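Local coordinates for cytoplasmic protein (PDB 7LPO) that probably hydrolyses steryl beta-glucosides, acting as a sterylglucosidase of glycoside hydrolase family 5, at residues Arg39-Ser44 and Asn97-Val102; Val519-Ile524 and Ala569-Val574; Arg90-Gly95 and Trp134-Phe139; Val138-His143 and Ile264-Ile269. One frame throughout, in Å; residues are numbered along the deposited sequence.

In the fold
All four contacts belong to the (beta/alpha)8 barrel expected of this family. Interactions 1, 2 and 4 are buried pairings of neighbouring parallel barrel strands, while interaction 3 is partly buried and joins a helix to the turn leading into a strand. Strand 137-143 serves interactions 3 and 4. Strand 98-104, in interaction 1, lies beside it, and strand 35-43 pairs with strand 567-570 of interaction 2. Chemistry follows place: many polar groups line the barrel interior, where Arg100 of interaction 1 forms salt bridges with Glu521 of interaction 2 and Asp267 of interaction 4. Outward-facing residues meet apolar neighbours, and interaction 3 relies on hydrocarbon contacts without cross-segment hydrogen bonds.

Interaction 1: Arg39-Ser44 and Asn97-Val102; sequences RGVNLS and NLLRYV
Asn42 and Arg100 lie side by side on two adjacent parallel strands of the (beta/alpha)8 barrel, 35-43 and 98-104, whose short axes diverge by only 13°. From Val41 O onward the ladder is well formed: Arg100 N bonds to Val41 O at 3.1 Å, Leu43 N to Arg100 O, and Val102 N to Leu43 O. Arg100 sets off into the barrel with CG anti to the backbone N (chi1 -177°) and stays extended to NE, a course that takes CB, CG and CD past Asn42 OD1. Its CB is 3.4 Å from Asn42 OD1, and CG follows at 3.3 Å from the same Asn42 OD1. CD comes to 3.1 Å from Asn42 OD1. At the tip, Arg100 NH1 donates to Asn42 OD1 across 2.6 Å (160° at the hydrogen), with the oxygen near the guanidinium plane and the amide turned steeply against it. Glu521 adds a salt bridge at NH1 and Asp267 one at NE, and Asn270 accepts from NH2, so several partners fix the rotation of the group. Asn42 ND2, in turn, is held by Gly520 O. On the other face of the sheet, Val41 CG2 packs against Leu99 CD2 at 3.8 Å. At the end of the ladder, where Leu43 O already accepts from Val102 N, one water donates to Leu43 O at 2.8 Å and to Val102 O at 2.6 Å.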
loop_
_atom_site.group_PDB
_atom_site.type_symbol
_atom_site.label_atom_id
_atom_site.label_comp_id
_atom_site.label_asym_id
_atom_site.label_seq_id
_atom_site.Cartn_x
_atom_site.Cartn_y
_atom_site.Cartn_z
ATOM N N ARG A 39 2.572 -13.498 -6.484
ATOM C CA ARG A 39 1.240 -13.080 -6.090
ATOM C C ARG A 39 1.012 -13.443 -4.637
ATOM O O ARG A 39 1.359 -14.541 -4.193
ATOM C CB ARG A 39 0.175 -13.726 -6.980
ATOM C CG ARG A 39 0.080 -13.032 -8.323
ATOM C CD ARG A 39 -0.913 -13.698 -9.273
ATOM N NE ARG A 39 -0.923 -12.953 -10.524
ATOM C CZ ARG A 39 -1.782 -13.134 -11.517
ATOM N NH1 ARG A 39 -2.731 -14.055 -11.422
ATOM N NH2 ARG A 39 -1.686 -12.372 -12.606
ATOM N N GLY A 40 0.416 -12.511 -3.907
ATOM C CA GLY A 40 0.185 -12.726 -2.503
ATOM C C GLY A 40 -0.619 -11.609 -1.881
ATOM O O GLY A 40 -1.501 -11.042 -2.533
ATOM N N VAL A 41 -0.312 -11.286 -0.621
ATOM C CA VAL A 41 -1.108 -10.358 0.171
ATOM C C VAL A 41 -0.183 -9.446 0.961
ATOM O O VAL A 41 0.991 -9.751 1.188
ATOM C CB VAL A 41 -2.057 -11.102 1.135
ATOM C CG1 VAL A 41 -2.904 -12.083 0.373
ATOM C CG2 VAL A 41 -1.238 -11.854 2.211
ATOM N N ASN A 42 -0.734 -8.304 1.363
ATOM C CA ASN A 42 -0.102 -7.465 2.372
ATOM C C ASN A 42 -0.409 -8.045 3.745
ATOM O O ASN A 42 -1.572 -8.305 4.070
ATOM C CB ASN A 42 -0.616 -6.032 2.283
ATOM C CG ASN A 42 -0.049 -5.284 1.094
ATOM O OD1 ASN A 42 0.866 -4.467 1.236
ATOM N ND2 ASN A 42 -0.576 -5.574 -0.088
ATOM N N LEU A 43 0.635 -8.230 4.550
ATOM C CA LEU A 43 0.543 -8.811 5.887
ATOM C C LEU A 43 1.344 -7.908 6.822
ATOM O O LEU A 43 2.575 -8.007 6.867
ATOM C CB LEU A 43 1.084 -10.237 5.878
ATOM C CG LEU A 43 1.001 -11.067 7.159
ATOM C CD1 LEU A 43 -0.349 -11.733 7.279
ATOM C CD2 LEU A 43 2.126 -12.106 7.168
ATOM N N SER A 44 0.678 -7.021 7.563
ATOM C CA SER A 44 -0.767 -6.879 7.613
ATOM C C SER A 44 -1.127 -5.463 8.072
ATOM O O SER A 44 -0.360 -4.814 8.780
ATOM C CB SER A 44 -1.372 -7.903 8.572
ATOM O OG SER A 44 -2.717 -7.573 8.894
ATOM N N ASN A 97 2.602 -16.912 -3.056
ATOM C CA ASN A 97 4.026 -17.094 -2.799
ATOM C C ASN A 97 4.710 -15.786 -2.421
ATOM O O ASN A 97 5.947 -15.718 -2.424
ATOM C CB ASN A 97 4.718 -17.705 -4.021
ATOM C CG ASN A 97 4.459 -16.911 -5.298
ATOM O OD1 ASN A 97 3.867 -15.831 -5.260
ATOM N ND2 ASN A 97 4.904 -17.443 -6.432
ATOM N N LEU A 98 3.944 -14.748 -2.094
ATOM C CA LEU A 98 4.488 -13.417 -1.873
ATOM C C LEU A 98 3.785 -12.764 -0.696
ATOM O O LEU A 98 2.578 -12.930 -0.503
ATOM C CB LEU A 98 4.322 -12.541 -3.122
ATOM C CG LEU A 98 4.692 -11.061 -3.021
ATOM C CD1 LEU A 98 6.190 -10.892 -3.068
ATOM C CD2 LEU A 98 4.024 -10.283 -4.149
ATOM N N LEU A 99 4.557 -12.024 0.088
ATOM C CA LEU A 99 4.039 -11.244 1.201
ATOM C C LEU A 99 4.707 -9.883 1.151
ATOM O O LEU A 99 5.932 -9.810 1.041
ATOM C CB LEU A 99 4.319 -11.911 2.551
ATOM C CG LEU A 99 3.730 -13.297 2.783
ATOM C CD1 LEU A 99 4.354 -13.901 4.027
ATOM C CD2 LEU A 99 2.227 -13.241 2.904
ATOM N N ARG A 100 3.903 -8.819 1.179
ATOM C CA ARG A 100 4.396 -7.468 1.408
ATOM C C ARG A 100 4.286 -7.235 2.907
ATOM O O ARG A 100 3.179 -7.211 3.456
ATOM C CB ARG A 100 3.590 -6.449 0.612
ATOM C CG ARG A 100 4.106 -5.022 0.754
ATOM C CD ARG A 100 3.539 -4.171 -0.344
ATOM N NE ARG A 100 3.889 -2.760 -0.236
ATOM C CZ ARG A 100 3.094 -1.827 0.276
ATOM N NH1 ARG A 100 1.898 -2.145 0.770
ATOM N NH2 ARG A 100 3.498 -0.565 0.293
ATOM N N TYR A 101 5.431 -7.126 3.579
ATOM C CA TYR A 101 5.460 -7.144 5.036
ATOM C C TYR A 101 5.397 -5.724 5.579
ATOM O O TYR A 101 6.291 -4.917 5.323
ATOM C CB TYR A 101 6.707 -7.859 5.555
ATOM C CG TYR A 101 6.642 -8.020 7.049
ATOM C CD1 TYR A 101 7.045 -6.993 7.894
ATOM C CD2 TYR A 101 6.118 -9.177 7.621
ATOM C CE1 TYR A 101 6.953 -7.123 9.274
ATOM C CE2 TYR A 101 6.028 -9.315 9.002
ATOM C CZ TYR A 101 6.450 -8.285 9.818
ATOM O OH TYR A 101 6.351 -8.410 11.189
ATOM N N VAL A 102 4.369 -5.447 6.369
ATOM C CA VAL A 102 4.069 -4.101 6.843
ATOM C C VAL A 102 4.706 -3.877 8.210
ATOM O O VAL A 102 4.488 -4.658 9.142
ATOM C CB VAL A 102 2.547 -3.883 6.911
ATOM C CG1 VAL A 102 2.225 -2.524 7.497
ATOM C CG2 VAL A 102 1.911 -4.045 5.539
HETATM O O HOH W 1 2.985 -6.738 9.372
#

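Interaction 2: Val519-Ile524 and Ala569-Val574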
loop_
_atom_site.group_PDB
_atom_site.type_symbol
_atom_site.label_atom_id
_atom_site.label_comp_id
_atom_site.label_asym_id
_atom_site.label_seq_id
_atom_site.Cartn_x
_atom_site.Cartn_y
_atom_site.Cartn_z
ATOM N N VAL A 519 2.075 -4.828 -8.511
ATOM C CA VAL A 519 1.058 -3.946 -7.946
ATOM C C VAL A 519 1.081 -4.168 -6.438
ATOM O O VAL A 519 0.505 -5.132 -5.927
ATOM C CB VAL A 519 -0.327 -4.198 -8.540
ATOM C CG1 VAL A 519 -1.330 -3.255 -7.908
ATOM C CG2 VAL A 519 -0.301 -4.023 -10.062
ATOM N N GLY A 520 1.758 -3.272 -5.718
ATOM C CA GLY A 520 2.024 -3.508 -4.308
ATOM C C GLY A 520 0.794 -3.507 -3.428
ATOM O O GLY A 520 0.822 -4.091 -2.340
ATOM N N GLU A 521 -0.262 -2.827 -3.847
ATOM C CA GLU A 521 -1.542 -2.876 -3.159
ATOM C C GLU A 521 -2.668 -2.866 -4.180
ATOM O O GLU A 521 -2.650 -2.075 -5.128
ATOM C CB GLU A 521 -1.745 -1.689 -2.213
ATOM C CG GLU A 521 -0.777 -1.585 -1.069
ATOM C CD GLU A 521 -1.177 -0.486 -0.080
ATOM O OE1 GLU A 521 -2.349 -0.033 -0.120
ATOM O OE2 GLU A 521 -0.311 -0.068 0.720
ATOM N N ILE A 522 -3.659 -3.725 -3.958
ATOM C CA ILE A 522 -4.892 -3.737 -4.741
ATOM C C ILE A 522 -5.920 -4.502 -3.925
ATOM O O ILE A 522 -5.577 -5.469 -3.237
ATOM C CB ILE A 522 -4.671 -4.357 -6.144
ATOM C CG1 ILE A 522 -5.982 -4.385 -6.942
ATOM C CG2 ILE A 522 -4.096 -5.759 -6.051
ATOM C CD1 ILE A 522 -5.779 -4.575 -8.427
ATOM N N GLY A 523 -7.167 -4.035 -3.951
ATOM C CA GLY A 523 -8.200 -4.680 -3.153
ATOM C C GLY A 523 -9.531 -3.967 -3.248
ATOM O O GLY A 523 -9.677 -2.968 -3.954
ATOM N N ILE A 524 -10.504 -4.500 -2.510
ATOM C CA ILE A 524 -11.877 -3.987 -2.517
ATOM C C ILE A 524 -12.435 -4.018 -1.103
ATOM O O ILE A 524 -11.960 -4.772 -0.244
ATOM C CB ILE A 524 -12.806 -4.795 -3.451
ATOM C CG1 ILE A 524 -12.826 -6.271 -3.044
ATOM C CG2 ILE A 524 -12.358 -4.684 -4.909
ATOM C CD1 ILE A 524 -14.046 -6.705 -2.251
ATOM N N ALA A 569 0.248 -7.767 -4.762
ATOM C CA ALA A 569 -0.015 -8.052 -3.358
ATOM C C ALA A 569 -1.373 -7.447 -3.026
ATOM O O ALA A 569 -1.538 -6.222 -3.061
ATOM C CB ALA A 569 1.080 -7.481 -2.452
ATOM N N ILE A 570 -2.336 -8.313 -2.720
ATOM C CA ILE A 570 -3.667 -7.868 -2.340
ATOM C C ILE A 570 -3.631 -7.186 -0.976
ATOM O O ILE A 570 -3.006 -7.677 -0.027
ATOM C CB ILE A 570 -4.630 -9.066 -2.320
ATOM C CG1 ILE A 570 -4.701 -9.731 -3.700
ATOM C CG2 ILE A 570 -5.989 -8.613 -1.834
ATOM C CD1 ILE A 570 -5.459 -11.058 -3.695
ATOM N N TRP A 571 -4.312 -6.048 -0.869
ATOM C CA TRP A 571 -4.585 -5.408 0.416
ATOM C C TRP A 571 -5.975 -5.842 0.878
ATOM O O TRP A 571 -6.966 -5.520 0.214
ATOM C CB TRP A 571 -4.517 -3.876 0.312
ATOM C CG TRP A 571 -4.617 -3.239 1.671
ATOM C CD1 TRP A 571 -5.757 -2.916 2.347
ATOM C CD2 TRP A 571 -3.527 -2.901 2.539
ATOM N NE1 TRP A 571 -5.445 -2.408 3.589
ATOM C CE2 TRP A 571 -4.083 -2.388 3.733
ATOM C CE3 TRP A 571 -2.138 -2.986 2.425
ATOM C CZ2 TRP A 571 -3.296 -1.947 4.796
ATOM C CZ3 TRP A 571 -1.355 -2.556 3.480
ATOM C CH2 TRP A 571 -1.935 -2.043 4.652
ATOM N N ASN A 572 -6.069 -6.571 1.999
ATOM C CA ASN A 572 -4.962 -7.129 2.768
ATOM C C ASN A 572 -5.495 -8.380 3.506
ATOM O O ASN A 572 -6.622 -8.824 3.271
ATOM C CB ASN A 572 -4.386 -6.119 3.754
ATOM C CG ASN A 572 -5.416 -5.595 4.732
ATOM O OD1 ASN A 572 -6.631 -5.606 4.481
ATOM N ND2 ASN A 572 -4.927 -5.116 5.854
ATOM N N TYR A 573 -4.681 -8.940 4.394
ATOM C CA TYR A 573 -5.042 -10.085 5.226
ATOM C C TYR A 573 -4.894 -9.661 6.682
ATOM O O TYR A 573 -3.793 -9.318 7.122
ATOM C CB TYR A 573 -4.148 -11.281 4.897
ATOM C CG TYR A 573 -4.546 -12.581 5.542
ATOM C CD1 TYR A 573 -5.462 -13.434 4.932
ATOM C CD2 TYR A 573 -3.987 -12.972 6.760
ATOM C CE1 TYR A 573 -5.822 -14.638 5.528
ATOM C CE2 TYR A 573 -4.327 -14.167 7.355
ATOM C CZ TYR A 573 -5.244 -15.004 6.736
ATOM O OH TYR A 573 -5.590 -16.197 7.345
ATOM N N VAL A 574 -5.996 -9.665 7.420
ATOM C CA VAL A 574 -6.004 -9.128 8.775
ATOM C C VAL A 574 -6.544 -10.177 9.735
ATOM O O VAL A 574 -7.771 -10.344 9.836
ATOM C CB VAL A 574 -6.845 -7.845 8.857
ATOM C CG1 VAL A 574 -6.775 -7.240 10.244
ATOM C CG2 VAL A 574 -6.398 -6.836 7.797
HETATM O O HOH W 2 -9.394 -6.507 -0.667
#
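The backbones of Val519-Ile522 and Ala569-Trp571 run parallel but are only loosely laddered, and the first turns a corner at Gly520: Ala569 N bonds to Val519 O at 2.9 Å, Ile522 N reaches Ala569 O only weakly at 3.4 Å, and Trp571 N closes on Ile522 O at 2.7 Å. With its CG anti to the backbone N (chi1 -172°), Trp571 lies alongside Glu521, the carboxylate plane 25° from the ring; Glu521 CD sits 3.7 Å from Trp571 CE3. Glu521 OE1 lies over one face, toward the rim, 3.7 Å above the plane, and Asn572 CB over the opposite one, also toward the rim. The peptide between Trp571 and Asn572 is cis, consistent with the cis bond after the corresponding tryptophan in related family 5 enzymes. Tyr454 and Arg100 also bond the Glu521 carboxylate, and a Tris molecule, probably from the crystallisation liquor, bonds to OE1, consistent with a pocket. Outside the barrel, helix 547-559 packs on Ile522 and Ile570, while strand 35-43 flanks strand 567-570 on its other side.

Interaction 3: Arg90-Gly95 and Trp134-Phe139; sequences RLKAWG and WGFRVF
Lys92 lays its aliphatic chain across Phe136, and this is the close-packed part of the contact. CD of Lys92 stands over one face of the ring, 4.0 Å from the centroid of Phe136 and 22° off the normal, as a CH-pi contact. Leu91 adds its CB at 3.9 Å from Phe136 CZ. Bends at chi2 (77°) and chi4 turn the Lys92 chain toward the turn, where Lys92 CE comes within 3.0 Å of Trp134 O. In the (beta/alpha)8 barrel, this places the end of helix 83-93 against the turn between helix 118-133 and strand 137-143; Gly95 and Gly135 each finish a helix with a Schellman motif. Toward solvent the fit is slacker. Exposed Gly135 offers only backbone, its O 3.8 Å from Lys92 CE, and the ring of partly exposed Trp134 approaches Lys92 CB no nearer than 4.5 Å, at CE3. Lys92 NZ is 5.3 Å from the Phe136 centroid, at most a weak cation-pi attraction, and donates instead to Tyr96 O.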
loop_
_atom_site.group_PDB
_atom_site.type_symbol
_atom_site.label_atom_id
_atom_site.label_comp_id
_atom_site.label_asym_id
_atom_site.label_seq_id
_atom_site.Cartn_x
_atom_site.Cartn_y
_atom_site.Cartn_z
ATOM N N ARG A 90 -2.918 -21.192 5.281
ATOM C CA ARG A 90 -4.050 -20.767 4.472
ATOM C C ARG A 90 -3.573 -19.976 3.264
ATOM O O ARG A 90 -3.980 -20.242 2.129
ATOM C CB ARG A 90 -5.006 -19.941 5.329
ATOM C CG ARG A 90 -6.314 -19.560 4.643
ATOM C CD ARG A 90 -7.268 -18.858 5.635
ATOM N NE ARG A 90 -7.715 -19.750 6.709
ATOM C CZ ARG A 90 -7.393 -19.616 7.994
ATOM N NH1 ARG A 90 -6.615 -18.618 8.405
ATOM N NH2 ARG A 90 -7.866 -20.481 8.875
ATOM N N LEU A 91 -2.693 -19.003 3.487
ATOM C CA LEU A 91 -2.211 -18.188 2.379
ATOM C C LEU A 91 -1.484 -19.044 1.348
ATOM O O LEU A 91 -1.667 -18.865 0.138
ATOM C CB LEU A 91 -1.299 -17.086 2.908
ATOM C CG LEU A 91 -1.949 -16.095 3.869
ATOM C CD1 LEU A 91 -0.931 -15.120 4.456
ATOM C CD2 LEU A 91 -3.068 -15.322 3.164
ATOM N N LYS A 92 -0.673 -20.000 1.805
ATOM C CA LYS A 92 0.035 -20.857 0.857
ATOM C C LYS A 92 -0.932 -21.761 0.099
ATOM O O LYS A 92 -0.785 -21.962 -1.114
ATOM C CB LYS A 92 1.088 -21.695 1.583
ATOM C CG LYS A 92 2.250 -22.122 0.687
ATOM C CD LYS A 92 3.204 -20.954 0.464
ATOM C CE LYS A 92 4.357 -21.320 -0.458
ATOM N NZ LYS A 92 4.204 -20.714 -1.812
ATOM N N ALA A 93 -1.931 -22.310 0.795
ATOM C CA ALA A 93 -2.916 -23.175 0.153
ATOM C C ALA A 93 -3.745 -22.430 -0.888
ATOM O O ALA A 93 -4.283 -23.061 -1.804
ATOM C CB ALA A 93 -3.835 -23.795 1.213
ATOM N N TRP A 94 -3.870 -21.109 -0.755
ATOM C CA TRP A 94 -4.540 -20.276 -1.742
ATOM C C TRP A 94 -3.652 -19.969 -2.934
ATOM O O TRP A 94 -4.075 -19.222 -3.827
ATOM C CB TRP A 94 -5.004 -18.963 -1.108
ATOM C CG TRP A 94 -6.239 -19.064 -0.257
ATOM C CD1 TRP A 94 -7.209 -20.029 -0.318
ATOM C CD2 TRP A 94 -6.643 -18.152 0.769
ATOM N NE1 TRP A 94 -8.194 -19.768 0.616
ATOM C CE2 TRP A 94 -7.861 -18.628 1.298
ATOM C CE3 TRP A 94 -6.097 -16.974 1.290
ATOM C CZ2 TRP A 94 -8.530 -17.973 2.325
ATOM C CZ3 TRP A 94 -6.768 -16.326 2.326
ATOM C CH2 TRP A 94 -7.971 -16.825 2.822
ATOM N N GLY A 95 -2.444 -20.531 -2.974
ATOM C CA GLY A 95 -1.546 -20.362 -4.095
ATOM C C GLY A 95 -0.583 -19.202 -3.980
ATOM O O GLY A 95 0.225 -18.997 -4.892
ATOM N N TRP A 134 7.593 -21.559 5.288
ATOM C CA TRP A 134 6.436 -21.839 4.447
ATOM C C TRP A 134 6.664 -21.510 2.977
ATOM O O TRP A 134 5.738 -21.651 2.176
ATOM C CB TRP A 134 5.221 -21.068 4.960
ATOM C CG TRP A 134 4.603 -21.699 6.158
ATOM C CD1 TRP A 134 4.830 -21.373 7.458
ATOM C CD2 TRP A 134 3.655 -22.774 6.171
ATOM N NE1 TRP A 134 4.086 -22.182 8.286
ATOM C CE2 TRP A 134 3.349 -23.043 7.518
ATOM C CE3 TRP A 134 3.030 -23.529 5.177
ATOM C CZ2 TRP A 134 2.456 -24.041 7.895
ATOM C CZ3 TRP A 134 2.139 -24.511 5.552
ATOM C CH2 TRP A 134 1.861 -24.762 6.898
ATOM N N GLY A 135 7.857 -21.065 2.604
ATOM C CA GLY A 135 8.183 -20.875 1.208
ATOM C C GLY A 135 7.773 -19.555 0.603
ATOM O O GLY A 135 7.642 -19.474 -0.623
ATOM N N PHE A 136 7.600 -18.515 1.405
ATOM C CA PHE A 136 7.211 -17.212 0.892
ATOM C C PHE A 136 8.426 -16.390 0.484
ATOM O O PHE A 136 9.476 -16.445 1.129
ATOM C CB PHE A 136 6.413 -16.433 1.942
ATOM C CG PHE A 136 5.023 -16.920 2.112
ATOM C CD1 PHE A 136 4.060 -16.622 1.169
ATOM C CD2 PHE A 136 4.676 -17.696 3.207
ATOM C CE1 PHE A 136 2.777 -17.091 1.305
ATOM C CE2 PHE A 136 3.396 -18.159 3.354
ATOM C CZ PHE A 136 2.440 -17.858 2.397
ATOM N N ARG A 137 8.273 -15.628 -0.596
ATOM C CA ARG A 137 9.125 -14.477 -0.852
ATOM C C ARG A 137 8.487 -13.269 -0.179
ATOM O O ARG A 137 7.262 -13.167 -0.087
ATOM C CB ARG A 137 9.298 -14.218 -2.350
ATOM C CG ARG A 137 9.770 -15.417 -3.160
ATOM C CD ARG A 137 11.167 -15.919 -2.743
ATOM N NE ARG A 137 11.666 -16.839 -3.765
ATOM C CZ ARG A 137 12.936 -16.950 -4.143
ATOM N NH1 ARG A 137 13.879 -16.208 -3.574
ATOM N NH2 ARG A 137 13.261 -17.805 -5.104
ATOM N N VAL A 138 9.324 -12.357 0.306
ATOM C CA VAL A 138 8.862 -11.205 1.072
ATOM C C VAL A 138 9.596 -9.958 0.592
ATOM O O VAL A 138 10.806 -10.001 0.338
ATOM C CB VAL A 138 9.106 -11.402 2.585
ATOM C CG1 VAL A 138 8.750 -10.134 3.342
ATOM C CG2 VAL A 138 8.334 -12.587 3.137
ATOM N N PHE A 139 8.875 -8.836 0.478
ATOM C CA PHE A 139 9.530 -7.538 0.414
ATOM C C PHE A 139 8.932 -6.628 1.481
ATOM O O PHE A 139 7.756 -6.737 1.848
ATOM C CB PHE A 139 9.515 -6.915 -1.009
ATOM C CG PHE A 139 8.183 -6.454 -1.506
ATOM C CD1 PHE A 139 7.288 -7.345 -2.039
ATOM C CD2 PHE A 139 7.875 -5.107 -1.526
ATOM C CE1 PHE A 139 6.071 -6.914 -2.535
ATOM C CE2 PHE A 139 6.665 -4.664 -2.016
ATOM C CZ PHE A 139 5.766 -5.566 -2.533
#

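Interaction 4: Val138-His143 and Ile264-Ile269; sequences VFMDPH and IGWDSI
Met140 rests on one face of Trp266 through its methylenes more than its sulfur: CG stands 3.5 Å from the centroid of the Trp266 six-membered ring and 4° off its normal, a CH-pi contact. CB is also close, 3.3 Å from Trp266 CE3. With the chain bent at chi2 (-59°), SD lies above the same face, 5.1 Å from that centroid, a distant Met-aromatic contact. His420 accepts from the indole NE1, and helices 232-254 and 400-419 touch the ring. On the face of the sheet that carries Phe139, Asp267 runs alongside the ring, with OD2 near its plane at the edge, 3.6 Å from Phe139 CE2; this carboxylate makes a salt bridge to Arg100. The short strand axes run parallel, 17° apart, and Asp267 N meets Met140 O at 2.8 Å. A water donates to Asp141 OD1 at 2.7 Å and to Ser268 O at 2.6 Å, bridging strand 137-143 to the loop after strand 263-267. His143 ND1 bonds in its ring plane to the syn lone pair of Asp141 OD2, at 2.8 Å. Apolar packing toward the helices, with Asp141, Asp267 and a water beside Phe139 inside, fits strands three and four of a family 5 (beta/alpha)8 barrel.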
loop_
_atom_site.group_PDB
_atom_site.type_symbol
_atom_site.label_atom_id
_atom_site.label_comp_id
_atom_site.label_asym_id
_atom_site.label_seq_id
_atom_site.Cartn_x
_atom_site.Cartn_y
_atom_site.Cartn_z
ATOM N N VAL A 138 9.324 -12.357 0.306
ATOM C CA VAL A 138 8.862 -11.205 1.072
ATOM C C VAL A 138 9.596 -9.958 0.592
ATOM O O VAL A 138 10.806 -10.001 0.338
ATOM C CB VAL A 138 9.106 -11.402 2.585
ATOM C CG1 VAL A 138 8.750 -10.134 3.342
ATOM C CG2 VAL A 138 8.334 -12.587 3.137
ATOM N N PHE A 139 8.875 -8.836 0.478
ATOM C CA PHE A 139 9.530 -7.538 0.414
ATOM C C PHE A 139 8.932 -6.628 1.481
ATOM O O PHE A 139 7.756 -6.737 1.848
ATOM C CB PHE A 139 9.515 -6.915 -1.009
ATOM C CG PHE A 139 8.183 -6.454 -1.506
ATOM C CD1 PHE A 139 7.288 -7.345 -2.039
ATOM C CD2 PHE A 139 7.875 -5.107 -1.526
ATOM C CE1 PHE A 139 6.071 -6.914 -2.535
ATOM C CE2 PHE A 139 6.665 -4.664 -2.016
ATOM C CZ PHE A 139 5.766 -5.566 -2.533
ATOM N N MET A 140 9.797 -5.787 2.034
ATOM C CA MET A 140 9.509 -5.025 3.238
ATOM C C MET A 140 8.872 -3.686 2.890
ATOM O O MET A 140 9.345 -2.976 1.999
ATOM C CB MET A 140 10.795 -4.792 4.029
ATOM C CG MET A 140 11.635 -6.029 4.293
ATOM S SD MET A 140 10.740 -7.311 5.203
ATOM C CE MET A 140 10.568 -6.716 6.802
ATOM N N ASP A 141 7.823 -3.331 3.617
ATOM C CA ASP A 141 7.073 -2.102 3.374
ATOM C C ASP A 141 7.172 -1.204 4.593
ATOM O O ASP A 141 6.494 -1.458 5.605
ATOM C CB ASP A 141 5.615 -2.430 3.059
ATOM C CG ASP A 141 4.664 -1.271 3.347
ATOM O OD1 ASP A 141 5.074 -0.087 3.244
ATOM O OD2 ASP A 141 3.493 -1.559 3.680
ATOM N N PRO A 142 8.017 -0.162 4.564
ATOM C CA PRO A 142 7.941 0.882 5.597
ATOM C C PRO A 142 6.667 1.691 5.425
ATOM O O PRO A 142 6.554 2.515 4.508
ATOM C CB PRO A 142 9.191 1.735 5.343
ATOM C CG PRO A 142 9.823 1.202 4.128
ATOM C CD PRO A 142 8.904 0.235 3.468
ATOM N N HIS A 143 5.687 1.446 6.280
ATOM C CA HIS A 143 4.316 1.824 5.992
ATOM C C HIS A 143 3.896 3.041 6.800
ATOM O O HIS A 143 4.257 3.183 7.973
ATOM C CB HIS A 143 3.360 0.665 6.278
ATOM C CG HIS A 143 1.990 0.875 5.716
ATOM N ND1 HIS A 143 1.589 0.334 4.513
ATOM C CD2 HIS A 143 0.940 1.598 6.176
ATOM C CE1 HIS A 143 0.346 0.702 4.262
ATOM N NE2 HIS A 143 -0.069 1.475 5.251
ATOM N N ILE A 264 13.395 -10.464 -0.480
ATOM C CA ILE A 264 14.041 -10.197 -1.757
ATOM C C ILE A 264 14.321 -8.721 -2.000
ATOM O O ILE A 264 15.123 -8.397 -2.884
ATOM C CB ILE A 264 13.195 -10.765 -2.908
ATOM C CG1 ILE A 264 11.845 -10.050 -3.016
ATOM C CG2 ILE A 264 12.979 -12.257 -2.704
ATOM C CD1 ILE A 264 10.967 -10.559 -4.191
ATOM N N GLY A 265 13.694 -7.822 -1.255
ATOM C CA GLY A 265 13.907 -6.407 -1.496
ATOM C C GLY A 265 13.096 -5.555 -0.545
ATOM O O GLY A 265 12.403 -6.054 0.350
ATOM N N TRP A 266 13.180 -4.246 -0.771
ATOM C CA TRP A 266 12.563 -3.260 0.100
ATOM C C TRP A 266 11.758 -2.279 -0.738
ATOM O O TRP A 266 12.249 -1.777 -1.756
ATOM C CB TRP A 266 13.623 -2.515 0.929
ATOM C CG TRP A 266 14.370 -3.421 1.857
ATOM C CD1 TRP A 266 15.304 -4.346 1.512
ATOM C CD2 TRP A 266 14.239 -3.493 3.279
ATOM N NE1 TRP A 266 15.764 -4.993 2.625
ATOM C CE2 TRP A 266 15.127 -4.489 3.727
ATOM C CE3 TRP A 266 13.464 -2.809 4.214
ATOM C CZ2 TRP A 266 15.249 -4.830 5.064
ATOM C CZ3 TRP A 266 13.580 -3.147 5.542
ATOM C CH2 TRP A 266 14.474 -4.144 5.959
ATOM N N ASP A 267 10.517 -2.037 -0.317
ATOM C CA ASP A 267 9.703 -0.954 -0.843
ATOM C C ASP A 267 10.199 0.375 -0.282
ATOM O O ASP A 267 10.835 0.433 0.775
ATOM C CB ASP A 267 8.234 -1.159 -0.469
ATOM C CG ASP A 267 7.263 -0.732 -1.579
ATOM O OD1 ASP A 267 7.655 0.021 -2.497
ATOM O OD2 ASP A 267 6.088 -1.158 -1.519
ATOM N N SER A 268 9.915 1.453 -1.008
ATOM C CA SER A 268 10.190 2.782 -0.484
ATOM C C SER A 268 9.020 3.237 0.392
ATOM O O SER A 268 8.007 2.547 0.529
ATOM C CB SER A 268 10.485 3.760 -1.620
ATOM O OG SER A 268 9.430 3.830 -2.544
ATOM N N ILE A 269 9.173 4.401 1.023
ATOM C CA ILE A 269 8.178 4.869 1.973
ATOM C C ILE A 269 6.802 4.835 1.340
ATOM O O ILE A 269 6.595 5.333 0.229
ATOM C CB ILE A 269 8.537 6.281 2.459
ATOM C CG1 ILE A 269 7.510 6.754 3.486
ATOM C CG2 ILE A 269 8.622 7.253 1.312
ATOM C CD1 ILE A 269 7.986 7.960 4.287
HETATM O O HOH W 3 5.965 1.024 0.953
#